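Probable chitinase A (Chromobacterium violaceum, PDB 4TX8) probably acts as an endochitinase of glycoside hydrolase family 18, cleaving the beta-1,4-linked sugar chain of chitin, and carries a carbohydrate-binding module. Local coordinates at residues I289-Y294 and K321-G326; V345-P350 and K368-L373; G147-T152 and Y204-Q209; N198-L203 and V236-Q241. One frame throughout, in Å; residues are numbered along the deposited sequence.

Interaction 1: residues I289-Y294 and K321-G326; sequences IHVQYY and KMLIEG
Leu323 reaches from helix 313-325 of the TIM barrel to Ile289, Val291 and Tyr293, which lie along strand 288-292 and the turn that follows it. The contact is a point of apolar packing between barrel wall and outer helix, and one methyl does nearly all the work. CD1 of Leu323 sits 3.9 Å from CG2 of Val291, with the two side chains meeting at a slant. The same CD1 is 4.3 Å from CG2 of Ile289 and 4.2 Å from the phenolic OH of Tyr293, which comes in from the opposite direction. Leu323 gets there with CG anti to its own carbonyl carbon (chi1 -77°) and an extended second torsion, which drives CD1 straight at the strand.

The alternation of the strand sorts its side chains. Ile289 and Val291 turn outward to the helix, whereas His290 faces the barrel interior, against Val110, Tyr112 and Met395. Gln292 hydrogen-bonds through NE2 to Asp218, one of the calcium ligands, and the side chain of Val291 lies about 8 Å from that calcium ion. The polar end of Tyr293, although it meets a methyl here, has a weak hydrogen bond to NE2 of Gln262. Val291 also divides its two branches between different neighbours. With chi1 at 160°, CG2 is turned to the helix and CG1 is left for the Tyr293 ring, where it rests 3.6 Å above the plane, displaced toward the rim.

Interaction 2: residues V345-P350 and K368-L373; sequences VAFGVP and KALTCL
Strand 345-350 and the 368-373 part of its covering helix run nearly antiparallel, at 166°, with their axes 10.9 Å apart and Phe347 nearest to Ala369 at the backbone level. That is the usual relation of a barrel strand to an outer helix in a TIM barrel, and here a single aromatic ring spans the gap. Phe347 projects toward the helix with CG placed between its backbone N and carbonyl carbon (chi1 55°), which carries the far end of the ring, CE2 and CZ, into a shallow seat made by Ala369, Leu370 and Leu373.

CZ touches the methyl CB of Ala369 at 4.0 Å. CE2 lies 3.9 Å from CD2 of Leu370, and this methyl approaches the ring obliquely. Leu373 is placed differently: its CD1 stands at the ring edge, close to the ring plane, 4.0 Å from CE2. The CB of Leu370 does not itself point at the strand; chi2 of 175° extends the CD1 branch, and the other methyl, CD2, meets the ring. All three partners are aliphatic and buried, leaving dispersion and the hydrophobic effect to hold the contact.

One turn of the helix supplies the seat, and Cys372, within that turn, is tied by a disulfide to Cys379. The Phe347 ring is also flanked by Leu316 and Ser320 of helix 313-325 and by Val394 of strand 393-397, so it is wedged where two outer helices meet the barrel wall. Leu370 rests on that same Val394, and Leu373 on Phe391.

Interaction 3: residues G147-T152 and Y204-Q209; sequences GNVSFT and YGILTQ
This is a buried apolar contact on the outside of the TIM barrel, where Ile206 of helix 193-210 packs on the short strand 149-150 and the residue after it. That strand folds back antiparallel against barrel strand 135-143, extending the sheet locally, and the helix runs roughly along it. The closest approaches of the Ile206 side chain are to backbone atoms of segment 147-152. Its CD1 comes 3.6 Å from the carbonyl O of Val149, 3.7 Å from C of Ser150 and 3.8 Å from N of Phe151, so the methyl is laid on consecutive peptide groups.

The side chain is stretched to do this: CG1 is anti to the carbonyl carbon and the second torsion is extended (chi2 171°), putting CD1 at the full length of the residue. Val149 adds its CG1, 4.0 Å from the same CD1, the two side chains crossing at about a right angle. Beyond the contact, Val149 also packs on Ala141 and Leu203, while Ile206 is backed by Phe212.

Phe151 starts toward the helix but does not use its ring on Ile206. With CG anti to the backbone N (chi1 175°), the ring is carried off to meet Tyr210 edge-to-face. What remains for Ile206 is the first carbon of the side chain, with CB of Phe151 3.9 Å from the branch methyl CG2.

Interaction 4: residues N198-L203 and V236-Q241; sequences NFVNSL and VSAVKQ
The ring of Phe199 meets the methyl of Ala238 obliquely, its CD1 3.5 Å from CB, while one ring face carries CD1 of Leu203 from its own helix, 3.4 Å above the plane and shifted toward the rim. These residues join two neighbouring outer helices of the TIM barrel, 193-210 and 230-246, which run side by side with axes 9.0 Å apart at a crossing angle of -33°. Phe199 holds CG anti to its backbone N (chi1 -179°), and the ring thereby extends into the gap beside Ala238 and inward to Leu181 of strand 176-182.

Val200, the next residue, fills the outer part of the interface. Its CG2 lies 3.3 Å from the carbonyl O of Ala238, a close methyl-to-backbone approach, and 3.8 Å from CB of Gln241, whose side chain crosses it at about a right angle. Ala238 thus receives both residues, Phe199 on its CB and Val200 at its carbonyl O.

The amide of Gln241 runs on past Val200 and is held at both ends. NE2 bonds to OE1 of Gln197, a polar tie back to the first helix, and OE1 accepts from OG of Ser237, 3.1 Å away, in the carbonyl plane on a lone pair. Ser202, on the first helix, accepts at OG from N of Val149. That OG also donates to the carbonyl O of Asn198 at 2.8 Å, approaching from the face of the carbonyl opposite to the one taken by N of Ser202.

In the fold
All four contacts belong to the TIM barrel and fall into two pairs. Interactions 3 and 4 come first along the chain, with alternating segments; they share helix 193-210, and their centres are about 10 Å apart. Interaction 1 follows and closes before interaction 2 opens. Those two centres are also about 10 Å apart, and their strands, 288-292 and 345-350, are parallel neighbours joined by a hydrogen bond from Gly348 N to Val291 O. The centres of interactions 2 and 3 lie about 32 Å apart, on opposite sides of the chain's centre. Interactions 1 to 3 set helices on the sheet and interaction 4 joins two helices, the calcium site lying nearest interaction 1.

Interaction 1: residues I289-Y294 and K321-G326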
loop_
_atom_site.group_PDB
_atom_site.type_symbol
_atom_site.label_atom_id
_atom_site.label_comp_id
_atom_site.label_asym_id
_atom_site.label_seq_id
_atom_site.Cartn_x
_atom_site.Cartn_y
_atom_site.Cartn_z
ATOM N N ILE A 289 0.082 10.059 0.093
ATOM C CA ILE A 289 -0.727 9.379 -0.903
ATOM C C ILE A 289 0.188 8.538 -1.777
ATOM O O ILE A 289 1.178 9.029 -2.316
ATOM C CB ILE A 289 -1.551 10.354 -1.774
ATOM C CG1 ILE A 289 -2.272 9.580 -2.882
ATOM C CG2 ILE A 289 -0.671 11.459 -2.359
ATOM C CD1 ILE A 289 -3.229 10.414 -3.698
ATOM N N HIS A 290 -0.124 7.252 -1.879
ATOM C CA HIS A 290 0.616 6.366 -2.762
ATOM C C HIS A 290 -0.340 5.746 -3.767
ATOM O O HIS A 290 -0.987 4.729 -3.500
ATOM C CB HIS A 290 1.363 5.291 -1.969
ATOM C CG HIS A 290 0.670 4.867 -0.711
ATOM N ND1 HIS A 290 -0.604 4.345 -0.701
ATOM C CD2 HIS A 290 1.085 4.877 0.579
ATOM C CE1 HIS A 290 -0.949 4.055 0.544
ATOM N NE2 HIS A 290 0.058 4.367 1.338
ATOM N N VAL A 291 -0.436 6.394 -4.921
ATOM C CA VAL A 291 -1.308 5.951 -5.994
ATOM C C VAL A 291 -0.894 4.558 -6.462
ATOM O O VAL A 291 0.290 4.229 -6.512
ATOM C CB VAL A 291 -1.290 6.960 -7.166
ATOM C CG1 VAL A 291 -1.773 6.328 -8.462
ATOM C CG2 VAL A 291 -2.132 8.178 -6.818
ATOM N N GLN A 292 -1.883 3.727 -6.765
ATOM C CA GLN A 292 -1.624 2.396 -7.284
ATOM C C GLN A 292 -1.351 2.476 -8.783
ATOM O O GLN A 292 -2.248 2.734 -9.580
ATOM C CB GLN A 292 -2.805 1.466 -6.979
ATOM C CG GLN A 292 -3.028 1.257 -5.476
ATOM C CD GLN A 292 -4.368 0.619 -5.140
ATOM O OE1 GLN A 292 -5.192 0.374 -6.016
ATOM N NE2 GLN A 292 -4.585 0.343 -3.860
ATOM N N TYR A 293 -0.095 2.275 -9.159
ATOM C CA TYR A 293 0.272 2.294 -10.567
ATOM C C TYR A 293 0.262 0.882 -11.135
ATOM O O TYR A 293 1.225 0.445 -11.767
ATOM C CB TYR A 293 1.639 2.953 -10.753
ATOM C CG TYR A 293 1.650 4.393 -10.303
ATOM C CD1 TYR A 293 1.162 5.399 -11.125
ATOM C CD2 TYR A 293 2.134 4.748 -9.050
ATOM C CE1 TYR A 293 1.159 6.722 -10.713
ATOM C CE2 TYR A 293 2.136 6.064 -8.632
ATOM C CZ TYR A 293 1.650 7.047 -9.466
ATOM O OH TYR A 293 1.654 8.358 -9.047
ATOM N N TYR A 294 -0.833 0.167 -10.898
ATOM C CA TYR A 294 -0.997 -1.165 -11.470
ATOM C C TYR A 294 -2.458 -1.472 -11.766
ATOM O O TYR A 294 -3.359 -0.794 -11.267
ATOM C CB TYR A 294 -0.409 -2.243 -10.547
ATOM C CG TYR A 294 -0.710 -2.101 -9.063
ATOM C CD1 TYR A 294 0.058 -1.267 -8.258
ATOM C CD2 TYR A 294 -1.733 -2.829 -8.462
ATOM C CE1 TYR A 294 -0.196 -1.142 -6.906
ATOM C CE2 TYR A 294 -1.993 -2.713 -7.104
ATOM C CZ TYR A 294 -1.220 -1.865 -6.335
ATOM O OH TYR A 294 -1.462 -1.735 -4.989
ATOM N N LYS A 321 5.361 13.187 -10.199
ATOM C CA LYS A 321 5.520 14.589 -10.584
ATOM C C LYS A 321 4.179 15.305 -10.642
ATOM O O LYS A 321 4.049 16.421 -10.150
ATOM C CB LYS A 321 6.222 14.715 -11.937
ATOM C CG LYS A 321 7.731 14.619 -11.868
ATOM C CD LYS A 321 8.349 14.766 -13.247
ATOM C CE LYS A 321 8.035 16.124 -13.849
ATOM N NZ LYS A 321 8.659 16.285 -15.189
ATOM N N MET A 322 3.182 14.659 -11.239
ATOM C CA MET A 322 1.860 15.264 -11.362
ATOM C C MET A 322 1.280 15.626 -9.996
ATOM O O MET A 322 0.670 16.683 -9.833
ATOM C CB MET A 322 0.909 14.330 -12.112
ATOM C CG MET A 322 1.258 14.162 -13.583
ATOM S SD MET A 322 0.097 13.115 -14.473
ATOM C CE MET A 322 -1.409 14.081 -14.336
ATOM N N LEU A 323 1.493 14.759 -9.011
ATOM C CA LEU A 323 0.973 14.997 -7.668
ATOM C C LEU A 323 1.734 16.105 -6.947
ATOM O O LEU A 323 1.173 16.802 -6.103
ATOM C CB LEU A 323 1.015 13.710 -6.846
ATOM C CG LEU A 323 -0.094 12.708 -7.173
ATOM C CD1 LEU A 323 0.178 11.365 -6.523
ATOM C CD2 LEU A 323 -1.442 13.254 -6.727
ATOM N N ILE A 324 3.007 16.276 -7.288
ATOM C CA ILE A 324 3.832 17.284 -6.629
ATOM C C ILE A 324 3.760 18.646 -7.323
ATOM O O ILE A 324 3.621 19.673 -6.656
ATOM C CB ILE A 324 5.303 16.825 -6.538
ATOM C CG1 ILE A 324 5.393 15.527 -5.729
ATOM C CG2 ILE A 324 6.168 17.909 -5.906
ATOM C CD1 ILE A 324 6.776 14.912 -5.696
ATOM N N GLU A 325 3.846 18.664 -8.651
ATOM C CA GLU A 325 3.811 19.931 -9.387
ATOM C C GLU A 325 2.390 20.453 -9.545
ATOM O O GLU A 325 2.163 21.660 -9.616
ATOM C CB GLU A 325 4.432 19.792 -10.783
ATOM C CG GLU A 325 5.608 18.849 -10.897
ATOM C CD GLU A 325 6.915 19.461 -10.468
ATOM O OE1 GLU A 325 6.901 20.521 -9.805
ATOM O OE2 GLU A 325 7.967 18.870 -10.797
ATOM N N GLY A 326 1.435 19.534 -9.620
ATOM C CA GLY A 326 0.071 19.899 -9.941
ATOM C C GLY A 326 -0.168 19.761 -11.432
ATOM O O GLY A 326 0.776 19.603 -12.206
#

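Interaction 2: residues V345-P350 and K368-L373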
loop_
_atom_site.group_PDB
_atom_site.type_symbol
_atom_site.label_atom_id
_atom_site.label_comp_id
_atom_site.label_asym_id
_atom_site.label_seq_id
_atom_site.Cartn_x
_atom_site.Cartn_y
_atom_site.Cartn_z
ATOM N N VAL A 345 3.990 12.310 -0.880
ATOM C CA VAL A 345 3.806 11.527 -2.094
ATOM C C VAL A 345 4.731 10.313 -2.152
ATOM O O VAL A 345 5.934 10.411 -1.903
ATOM C CB VAL A 345 4.027 12.396 -3.353
ATOM C CG1 VAL A 345 3.777 11.587 -4.618
ATOM C CG2 VAL A 345 3.117 13.623 -3.319
ATOM N N ALA A 346 4.142 9.168 -2.476
ATOM C CA ALA A 346 4.881 7.938 -2.709
ATOM C C ALA A 346 4.240 7.235 -3.901
ATOM O O ALA A 346 3.177 7.654 -4.360
ATOM C CB ALA A 346 4.863 7.053 -1.470
ATOM N N PHE A 347 4.869 6.186 -4.423
ATOM C CA PHE A 347 4.221 5.433 -5.492
ATOM C C PHE A 347 3.980 3.972 -5.110
ATOM O O PHE A 347 4.803 3.341 -4.447
ATOM C CB PHE A 347 5.017 5.532 -6.804
ATOM C CG PHE A 347 6.467 5.128 -6.705
ATOM C CD1 PHE A 347 6.839 3.791 -6.721
ATOM C CD2 PHE A 347 7.464 6.092 -6.672
ATOM C CE1 PHE A 347 8.173 3.421 -6.662
ATOM C CE2 PHE A 347 8.802 5.731 -6.615
ATOM C CZ PHE A 347 9.157 4.393 -6.609
ATOM N N GLY A 348 2.824 3.455 -5.524
ATOM C CA GLY A 348 2.425 2.092 -5.221
ATOM C C GLY A 348 2.601 1.134 -6.384
ATOM O O GLY A 348 2.175 1.409 -7.508
ATOM N N VAL A 349 3.227 -0.005 -6.102
ATOM C CA VAL A 349 3.543 -1.006 -7.117
ATOM C C VAL A 349 3.211 -2.407 -6.590
ATOM O O VAL A 349 3.036 -2.586 -5.389
ATOM C CB VAL A 349 5.034 -0.941 -7.513
ATOM C CG1 VAL A 349 5.353 0.380 -8.216
ATOM C CG2 VAL A 349 5.906 -1.111 -6.277
ATOM N N PRO A 350 3.103 -3.403 -7.484
ATOM C CA PRO A 350 2.953 -4.788 -7.015
ATOM C C PRO A 350 4.268 -5.312 -6.448
ATOM O O PRO A 350 5.320 -4.922 -6.948
ATOM C CB PRO A 350 2.560 -5.556 -8.285
ATOM C CG PRO A 350 2.076 -4.502 -9.240
ATOM C CD PRO A 350 2.896 -3.292 -8.938
ATOM N N LYS A 368 15.593 3.076 -9.642
ATOM C CA LYS A 368 15.794 4.110 -10.655
ATOM C C LYS A 368 14.811 5.263 -10.485
ATOM O O LYS A 368 15.193 6.429 -10.577
ATOM C CB LYS A 368 15.658 3.523 -12.060
ATOM C CG LYS A 368 16.946 2.961 -12.641
ATOM C CD LYS A 368 16.683 2.293 -13.982
ATOM C CE LYS A 368 15.831 3.179 -14.881
ATOM N NZ LYS A 368 15.284 2.434 -16.049
ATOM N N ALA A 369 13.547 4.932 -10.239
ATOM C CA ALA A 369 12.522 5.951 -10.035
ATOM C C ALA A 369 12.810 6.779 -8.781
ATOM O O ALA A 369 12.616 7.995 -8.772
ATOM C CB ALA A 369 11.140 5.311 -9.946
ATOM N N LEU A 370 13.288 6.119 -7.731
ATOM C CA LEU A 370 13.598 6.799 -6.475
ATOM C C LEU A 370 14.745 7.797 -6.613
ATOM O O LEU A 370 14.605 8.960 -6.242
ATOM C CB LEU A 370 13.934 5.783 -5.384
ATOM C CG LEU A 370 12.755 5.019 -4.783
ATOM C CD1 LEU A 370 13.253 3.965 -3.804
ATOM C CD2 LEU A 370 11.784 5.979 -4.105
ATOM N N THR A 371 15.880 7.339 -7.135
ATOM C CA THR A 371 17.044 8.209 -7.287
ATOM C C THR A 371 16.765 9.352 -8.261
ATOM O O THR A 371 17.260 10.463 -8.079
ATOM C CB THR A 371 18.283 7.429 -7.768
ATOM O OG1 THR A 371 18.052 6.919 -9.088
ATOM C CG2 THR A 371 18.586 6.278 -6.820
ATOM N N CYS A 372 15.969 9.075 -9.291
ATOM C CA CYS A 372 15.568 10.106 -10.243
ATOM C C CYS A 372 14.764 11.190 -9.540
ATOM O O CYS A 372 15.042 12.379 -9.689
ATOM C CB CYS A 372 14.751 9.503 -11.390
ATOM S SG CYS A 372 14.063 10.718 -12.546
ATOM N N LEU A 373 13.769 10.772 -8.764
ATOM C CA LEU A 373 12.934 11.709 -8.027
ATOM C C LEU A 373 13.722 12.476 -6.964
ATOM O O LEU A 373 13.545 13.683 -6.813
ATOM C CB LEU A 373 11.756 10.973 -7.381
ATOM C CG LEU A 373 10.609 10.576 -8.315
ATOM C CD1 LEU A 373 9.710 9.527 -7.671
ATOM C CD2 LEU A 373 9.795 11.797 -8.712
#

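Interaction 3: residues G147-T152 and Y204-Q209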
loop_
_atom_site.group_PDB
_atom_site.type_symbol
_atom_site.label_atom_id
_atom_site.label_comp_id
_atom_site.label_asym_id
_atom_site.label_seq_id
_atom_site.Cartn_x
_atom_site.Cartn_y
_atom_site.Cartn_z
ATOM N N GLY A 147 -22.644 3.161 7.303
ATOM C CA GLY A 147 -21.605 4.070 7.739
ATOM C C GLY A 147 -20.718 3.392 8.764
ATOM O O GLY A 147 -19.539 3.711 8.880
ATOM N N ASN A 148 -21.290 2.441 9.499
ATOM C CA ASN A 148 -20.550 1.680 10.501
ATOM C C ASN A 148 -19.382 0.886 9.926
ATOM O O ASN A 148 -19.489 0.282 8.860
ATOM C CB ASN A 148 -21.487 0.720 11.240
ATOM C CG ASN A 148 -22.290 1.407 12.328
ATOM O OD1 ASN A 148 -23.342 1.988 12.065
ATOM N ND2 ASN A 148 -21.798 1.339 13.561
ATOM N N VAL A 149 -18.272 0.891 10.655
ATOM C CA VAL A 149 -17.099 0.101 10.317
ATOM C C VAL A 149 -16.757 -0.818 11.487
ATOM O O VAL A 149 -16.880 -0.423 12.644
ATOM C CB VAL A 149 -15.883 1.002 9.991
ATOM C CG1 VAL A 149 -14.626 0.167 9.767
ATOM C CG2 VAL A 149 -16.170 1.874 8.780
ATOM N N SER A 150 -16.339 -2.044 11.192
ATOM C CA SER A 150 -15.883 -2.949 12.235
ATOM C C SER A 150 -14.520 -3.540 11.892
ATOM O O SER A 150 -14.060 -3.448 10.754
ATOM C CB SER A 150 -16.901 -4.067 12.460
ATOM O OG SER A 150 -17.069 -4.836 11.285
ATOM N N PHE A 151 -13.876 -4.138 12.888
ATOM C CA PHE A 151 -12.616 -4.837 12.676
ATOM C C PHE A 151 -12.585 -6.134 13.467
ATOM O O PHE A 151 -12.894 -6.150 14.658
ATOM C CB PHE A 151 -11.424 -3.966 13.074
ATOM C CG PHE A 151 -10.107 -4.682 12.994
ATOM C CD1 PHE A 151 -9.518 -4.941 11.763
ATOM C CD2 PHE A 151 -9.464 -5.109 14.144
ATOM C CE1 PHE A 151 -8.307 -5.608 11.679
ATOM C CE2 PHE A 151 -8.255 -5.777 14.070
ATOM C CZ PHE A 151 -7.674 -6.027 12.832
ATOM N N THR A 152 -12.208 -7.218 12.799
ATOM C CA THR A 152 -12.066 -8.508 13.458
ATOM C C THR A 152 -10.755 -9.166 13.041
ATOM O O THR A 152 -10.493 -9.357 11.853
ATOM C CB THR A 152 -13.236 -9.444 13.133
ATOM O OG1 THR A 152 -14.473 -8.746 13.324
ATOM C CG2 THR A 152 -13.199 -10.668 14.035
ATOM N N TYR A 204 -13.426 5.530 15.469
ATOM C CA TYR A 204 -12.824 6.067 16.679
ATOM C C TYR A 204 -12.701 4.965 17.723
ATOM O O TYR A 204 -11.675 4.843 18.387
ATOM C CB TYR A 204 -13.646 7.236 17.225
ATOM C CG TYR A 204 -13.128 7.792 18.530
ATOM C CD1 TYR A 204 -12.050 8.666 18.557
ATOM C CD2 TYR A 204 -13.719 7.445 19.736
ATOM C CE1 TYR A 204 -11.573 9.178 19.751
ATOM C CE2 TYR A 204 -13.253 7.948 20.932
ATOM C CZ TYR A 204 -12.181 8.815 20.935
ATOM O OH TYR A 204 -11.716 9.319 22.126
ATOM N N GLY A 205 -13.748 4.156 17.851
ATOM C CA GLY A 205 -13.738 3.037 18.775
ATOM C C GLY A 205 -12.665 2.014 18.447
ATOM O O GLY A 205 -11.990 1.500 19.338
ATOM N N ILE A 206 -12.500 1.722 17.161
ATOM C CA ILE A 206 -11.520 0.735 16.723
ATOM C C ILE A 206 -10.096 1.232 16.959
ATOM O O ILE A 206 -9.274 0.527 17.549
ATOM C CB ILE A 206 -11.700 0.382 15.232
ATOM C CG1 ILE A 206 -13.068 -0.266 15.001
ATOM C CG2 ILE A 206 -10.582 -0.538 14.763
ATOM C CD1 ILE A 206 -13.422 -0.461 13.540
ATOM N N LEU A 207 -9.814 2.448 16.501
ATOM C CA LEU A 207 -8.482 3.032 16.632
ATOM C C LEU A 207 -8.046 3.136 18.092
ATOM O O LEU A 207 -6.920 2.780 18.437
ATOM C CB LEU A 207 -8.437 4.414 15.972
ATOM C CG LEU A 207 -7.945 4.516 14.525
ATOM C CD1 LEU A 207 -8.521 3.415 13.647
ATOM C CD2 LEU A 207 -8.286 5.883 13.951
ATOM N N THR A 208 -8.943 3.613 18.950
ATOM C CA THR A 208 -8.616 3.793 20.360
ATOM C C THR A 208 -8.441 2.453 21.073
ATOM O O THR A 208 -7.626 2.335 21.988
ATOM C CB THR A 208 -9.692 4.625 21.094
ATOM O OG1 THR A 208 -10.976 4.010 20.928
ATOM C CG2 THR A 208 -9.740 6.039 20.540
ATOM N N GLN A 209 -9.194 1.443 20.644
ATOM C CA GLN A 209 -9.101 0.119 21.251
ATOM C C GLN A 209 -7.795 -0.587 20.898
ATOM O O GLN A 209 -7.118 -1.129 21.769
ATOM C CB GLN A 209 -10.281 -0.758 20.825
ATOM C CG GLN A 209 -10.258 -2.155 21.439
ATOM C CD GLN A 209 -11.307 -3.080 20.846
ATOM O OE1 GLN A 209 -12.131 -2.665 20.030
ATOM N NE2 GLN A 209 -11.278 -4.344 21.253
#

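Interaction 4: residues N198-L203 and V236-Q241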
loop_
_atom_site.group_PDB
_atom_site.type_symbol
_atom_site.label_atom_id
_atom_site.label_comp_id
_atom_site.label_asym_id
_atom_site.label_seq_id
_atom_site.Cartn_x
_atom_site.Cartn_y
_atom_site.Cartn_z
ATOM N N ASN A 198 -21.817 7.486 12.093
ATOM C CA ASN A 198 -21.524 6.080 12.366
ATOM C C ASN A 198 -20.099 5.728 11.953
ATOM O O ASN A 198 -19.400 4.992 12.650
ATOM C CB ASN A 198 -22.517 5.165 11.645
ATOM C CG ASN A 198 -23.905 5.210 12.254
ATOM O OD1 ASN A 198 -24.080 5.615 13.403
ATOM N ND2 ASN A 198 -24.900 4.781 11.488
ATOM N N PHE A 199 -19.682 6.268 10.812
ATOM C CA PHE A 199 -18.318 6.121 10.312
ATOM C C PHE A 199 -17.320 6.640 11.333
ATOM O O PHE A 199 -16.411 5.925 11.753
ATOM C CB PHE A 199 -18.170 6.868 8.980
ATOM C CG PHE A 199 -16.800 6.773 8.356
ATOM C CD1 PHE A 199 -15.810 7.692 8.674
ATOM C CD2 PHE A 199 -16.519 5.792 7.418
ATOM C CE1 PHE A 199 -14.560 7.621 8.089
ATOM C CE2 PHE A 199 -15.271 5.714 6.828
ATOM C CZ PHE A 199 -14.289 6.633 7.162
ATOM N N VAL A 200 -17.510 7.892 11.734
ATOM C CA VAL A 200 -16.611 8.555 12.668
ATOM C C VAL A 200 -16.544 7.825 14.008
ATOM O O VAL A 200 -15.460 7.486 14.484
ATOM C CB VAL A 200 -17.043 10.015 12.898
ATOM C CG1 VAL A 200 -16.311 10.609 14.084
ATOM C CG2 VAL A 200 -16.799 10.840 11.640
ATOM N N ASN A 201 -17.706 7.574 14.604
ATOM C CA ASN A 201 -17.766 6.957 15.925
ATOM C C ASN A 201 -17.197 5.539 15.959
ATOM O O ASN A 201 -16.414 5.209 16.847
ATOM C CB ASN A 201 -19.206 6.947 16.442
ATOM C CG ASN A 201 -19.734 8.343 16.727
ATOM O OD1 ASN A 201 -18.964 9.283 16.926
ATOM N ND2 ASN A 201 -21.055 8.481 16.756
ATOM N N SER A 202 -17.581 4.700 14.999
ATOM C CA SER A 202 -17.139 3.308 15.024
ATOM C C SER A 202 -15.630 3.195 14.791
ATOM O O SER A 202 -14.960 2.398 15.449
ATOM C CB SER A 202 -17.907 2.466 13.996
ATOM O OG SER A 202 -17.631 2.870 12.667
ATOM N N LEU A 203 -15.092 3.998 13.874
ATOM C CA LEU A 203 -13.651 3.985 13.613
ATOM C C LEU A 203 -12.864 4.528 14.801
ATOM O O LEU A 203 -11.768 4.050 15.102
ATOM C CB LEU A 203 -13.314 4.790 12.360
ATOM C CG LEU A 203 -13.259 3.997 11.054
ATOM C CD1 LEU A 203 -13.013 4.931 9.890
ATOM C CD2 LEU A 203 -12.176 2.925 11.123
ATOM N N VAL A 236 -14.475 13.428 3.152
ATOM C CA VAL A 236 -13.572 14.456 3.665
ATOM C C VAL A 236 -14.032 14.941 5.036
ATOM O O VAL A 236 -13.232 15.074 5.963
ATOM C CB VAL A 236 -13.477 15.655 2.704
ATOM C CG1 VAL A 236 -12.720 16.806 3.353
ATOM C CG2 VAL A 236 -12.809 15.239 1.403
ATOM N N SER A 237 -15.330 15.194 5.157
ATOM C CA SER A 237 -15.913 15.632 6.420
ATOM C C SER A 237 -15.742 14.568 7.498
ATOM O O SER A 237 -15.423 14.880 8.645
ATOM C CB SER A 237 -17.394 15.966 6.234
ATOM O OG SER A 237 -17.987 16.352 7.461
ATOM N N ALA A 238 -15.947 13.311 7.119
ATOM C CA ALA A 238 -15.846 12.198 8.057
ATOM C C ALA A 238 -14.427 12.041 8.593
ATOM O O ALA A 238 -14.227 11.866 9.795
ATOM C CB ALA A 238 -16.305 10.909 7.398
ATOM N N VAL A 239 -13.443 12.108 7.702
ATOM C CA VAL A 239 -12.052 11.943 8.108
ATOM C C VAL A 239 -11.612 13.102 9.006
ATOM O O VAL A 239 -10.937 12.894 10.012
ATOM C CB VAL A 239 -11.118 11.824 6.884
ATOM C CG1 VAL A 239 -9.665 11.783 7.317
ATOM C CG2 VAL A 239 -11.461 10.571 6.086
ATOM N N LYS A 240 -12.024 14.317 8.653
ATOM C CA LYS A 240 -11.731 15.496 9.465
ATOM C C LYS A 240 -12.305 15.385 10.878
ATOM O O LYS A 240 -11.641 15.743 11.853
ATOM C CB LYS A 240 -12.273 16.754 8.790
ATOM C CG LYS A 240 -11.481 17.202 7.576
ATOM C CD LYS A 240 -12.252 18.258 6.804
ATOM C CE LYS A 240 -11.547 19.605 6.819
ATOM N NZ LYS A 240 -10.351 19.621 5.933
ATOM N N GLN A 241 -13.538 14.892 10.982
ATOM C CA GLN A 241 -14.199 14.735 12.279
ATOM C C GLN A 241 -13.517 13.654 13.106
ATOM O O GLN A 241 -13.341 13.800 14.315
ATOM C CB GLN A 241 -15.681 14.400 12.100
ATOM C CG GLN A 241 -16.530 15.562 11.600
ATOM C CD GLN A 241 -17.986 15.177 11.400
ATOM O OE1 GLN A 241 -18.541 15.343 10.313
ATOM N NE2 GLN A 241 -18.613 14.665 12.452
#